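Local coordinates for protein (sliding clamp) (PDB 1B77) that probably encircles DNA as a ring of three subunits and tethers the phage replicative DNA polymerase to its template for processive synthesis, at residues 13-18 and 56-61. Residues are numbered along the deposited sequence; the frame is centred on the assembly and turned at random.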
loop_
_atom_site.group_PDB
_atom_site.type_symbol
_atom_site.label_atom_id
_atom_site.label_comp_id
_atom_site.label_asym_id
_atom_site.label_seq_id
_atom_site.Cartn_x
_atom_site.Cartn_y
_atom_site.Cartn_z
ATOM N N ASN A 13 -13.681 -14.625 4.867
ATOM C CA ASN A 13 -14.598 -14.315 3.766
ATOM C C ASN A 13 -15.961 -13.964 4.365
ATOM O O ASN A 13 -16.636 -13.054 3.893
ATOM C CB ASN A 13 -14.733 -15.510 2.811
ATOM C CG ASN A 13 -15.844 -15.317 1.773
ATOM O OD1 ASN A 13 -16.893 -15.961 1.848
ATOM N ND2 ASN A 13 -15.615 -14.435 0.804
ATOM N N PHE A 14 -16.348 -14.680 5.419
ATOM C CA PHE A 14 -17.618 -14.431 6.106
ATOM C C PHE A 14 -17.664 -13.022 6.726
ATOM O O PHE A 14 -18.685 -12.332 6.640
ATOM C CB PHE A 14 -17.847 -15.493 7.199
ATOM C CG PHE A 14 -18.359 -16.824 6.682
ATOM C CD1 PHE A 14 -18.020 -17.285 5.412
ATOM C CD2 PHE A 14 -19.161 -17.632 7.493
ATOM C CE1 PHE A 14 -18.473 -18.537 4.957
ATOM C CE2 PHE A 14 -19.617 -18.879 7.049
ATOM C CZ PHE A 14 -19.272 -19.331 5.776
ATOM N N ALA A 15 -16.561 -12.588 7.335
ATOM C CA ALA A 15 -16.507 -11.262 7.955
ATOM C C ALA A 15 -16.752 -10.145 6.944
ATOM O O ALA A 15 -17.150 -9.039 7.318
ATOM C CB ALA A 15 -15.160 -11.046 8.640
ATOM N N SER A 16 -16.509 -10.417 5.666
ATOM C CA SER A 16 -16.743 -9.404 4.653
ATOM C C SER A 16 -18.246 -9.366 4.342
ATOM O O SER A 16 -18.743 -8.415 3.740
ATOM C CB SER A 16 -15.948 -9.715 3.385
ATOM O OG SER A 16 -16.516 -10.815 2.700
ATOM N N ILE A 17 -18.965 -10.408 4.749
ATOM C CA ILE A 17 -20.408 -10.451 4.526
ATOM C C ILE A 17 -21.135 -9.807 5.706
ATOM O O ILE A 17 -22.116 -9.092 5.524
ATOM C CB ILE A 17 -20.916 -11.895 4.355
ATOM C CG1 ILE A 17 -20.302 -12.507 3.095
ATOM C CG2 ILE A 17 -22.451 -11.897 4.269
ATOM C CD1 ILE A 17 -20.723 -13.920 2.816
ATOM N N ASN A 18 -20.639 -10.075 6.909
ATOM C CA ASN A 18 -21.194 -9.539 8.157
ATOM C C ASN A 18 -19.973 -9.428 9.078
ATOM O O ASN A 18 -19.285 -10.421 9.322
ATOM C CB ASN A 18 -22.220 -10.522 8.760
ATOM C CG ASN A 18 -22.979 -9.939 9.961
ATOM O OD1 ASN A 18 -22.441 -9.153 10.738
ATOM N ND2 ASN A 18 -24.236 -10.349 10.119
ATOM N N ASP A 56 -16.687 -8.223 16.237
ATOM C CA ASP A 56 -15.710 -7.861 15.211
ATOM C C ASP A 56 -14.872 -9.076 14.831
ATOM O O ASP A 56 -13.719 -9.207 15.244
ATOM C CB ASP A 56 -14.788 -6.753 15.731
ATOM C CG ASP A 56 -13.940 -6.125 14.628
ATOM O OD1 ASP A 56 -13.749 -6.752 13.557
ATOM O OD2 ASP A 56 -13.451 -4.995 14.849
ATOM N N LEU A 57 -15.465 -9.955 14.033
ATOM C CA LEU A 57 -14.820 -11.181 13.593
ATOM C C LEU A 57 -13.479 -10.962 12.908
ATOM O O LEU A 57 -12.523 -11.694 13.160
ATOM C CB LEU A 57 -15.753 -11.941 12.647
ATOM C CG LEU A 57 -15.194 -13.209 12.004
ATOM C CD1 LEU A 57 -14.694 -14.149 13.085
ATOM C CD2 LEU A 57 -16.279 -13.871 11.156
ATOM N N ASN A 58 -13.395 -9.956 12.048
ATOM C CA ASN A 58 -12.144 -9.728 11.343
ATOM C C ASN A 58 -10.958 -9.435 12.246
ATOM O O ASN A 58 -9.877 -9.992 12.041
ATOM C CB ASN A 58 -12.274 -8.602 10.331
ATOM C CG ASN A 58 -11.222 -8.695 9.253
ATOM O OD1 ASN A 58 -11.205 -9.665 8.481
ATOM N ND2 ASN A 58 -10.322 -7.708 9.201
ATOM N N SER A 59 -11.152 -8.559 13.237
ATOM C CA SER A 59 -10.070 -8.209 14.161
ATOM C C SER A 59 -9.705 -9.403 15.038
ATOM O O SER A 59 -8.554 -9.558 15.446
ATOM C CB SER A 59 -10.467 -7.016 15.039
ATOM O OG SER A 59 -10.718 -5.867 14.248
ATOM N N PHE A 60 -10.694 -10.236 15.339
ATOM C CA PHE A 60 -10.469 -11.441 16.132
ATOM C C PHE A 60 -9.528 -12.350 15.339
ATOM O O PHE A 60 -8.492 -12.785 15.846
ATOM C CB PHE A 60 -11.797 -12.162 16.374
ATOM C CG PHE A 60 -11.651 -13.517 17.017
ATOM C CD1 PHE A 60 -11.261 -13.637 18.343
ATOM C CD2 PHE A 60 -11.921 -14.672 16.295
ATOM C CE1 PHE A 60 -11.143 -14.889 18.947
ATOM C CE2 PHE A 60 -11.804 -15.928 16.886
ATOM C CZ PHE A 60 -11.417 -16.035 18.215
ATOM N N LEU A 61 -9.894 -12.633 14.090
ATOM C CA LEU A 61 -9.074 -13.480 13.226
ATOM C C LEU A 61 -7.646 -12.943 13.096
ATOM O O LEU A 61 -6.685 -13.710 13.173
ATOM C CB LEU A 61 -9.712 -13.601 11.840
ATOM C CG LEU A 61 -11.106 -14.243 11.852
ATOM C CD1 LEU A 61 -11.729 -14.158 10.458
ATOM C CD2 LEU A 61 -10.992 -15.693 12.322
#
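The methyl of Ala-15, on helix 5-15, points toward the first turn of helix 57-64 and rests between Leu-57 and Asn-58. Leu-57 lies alongside it: its CB and CG keep close to the methyl, and the CD2 branch comes nearest, 3.9 Å from Ala-15 CB and 4.0 Å from Ala-15 N. With CG anti to the backbone N (chi1 176°), the leucine extends toward helix 5-15 and also touches Ile-21 of strand 21-23. Asn-58 borders the methyl through its CB, 4.1 Å from Ala-15 CB, while its OD1 receives a weak hydrogen bond from Lys-12. No hydrogen bond joins the two segments themselves, but Leu-57 bonds through its backbone to Ser-19, just beyond 13-18. Within the N-terminal part of this DNA polymerase processivity factor, the contact joins two helices separated in sequence by a run of strands. Phe-14 turns its ring away from the contact to pack on strands 28-32 and 38-44, and it shares Ile-21 with Leu-57, which ties both helices to the same strand. Asp-56 caps helix 57-64: Ser-59 N reaches Asp-56 OD1 at 3.2 Å, nearly straight at 166° but from well above the carboxylate plane.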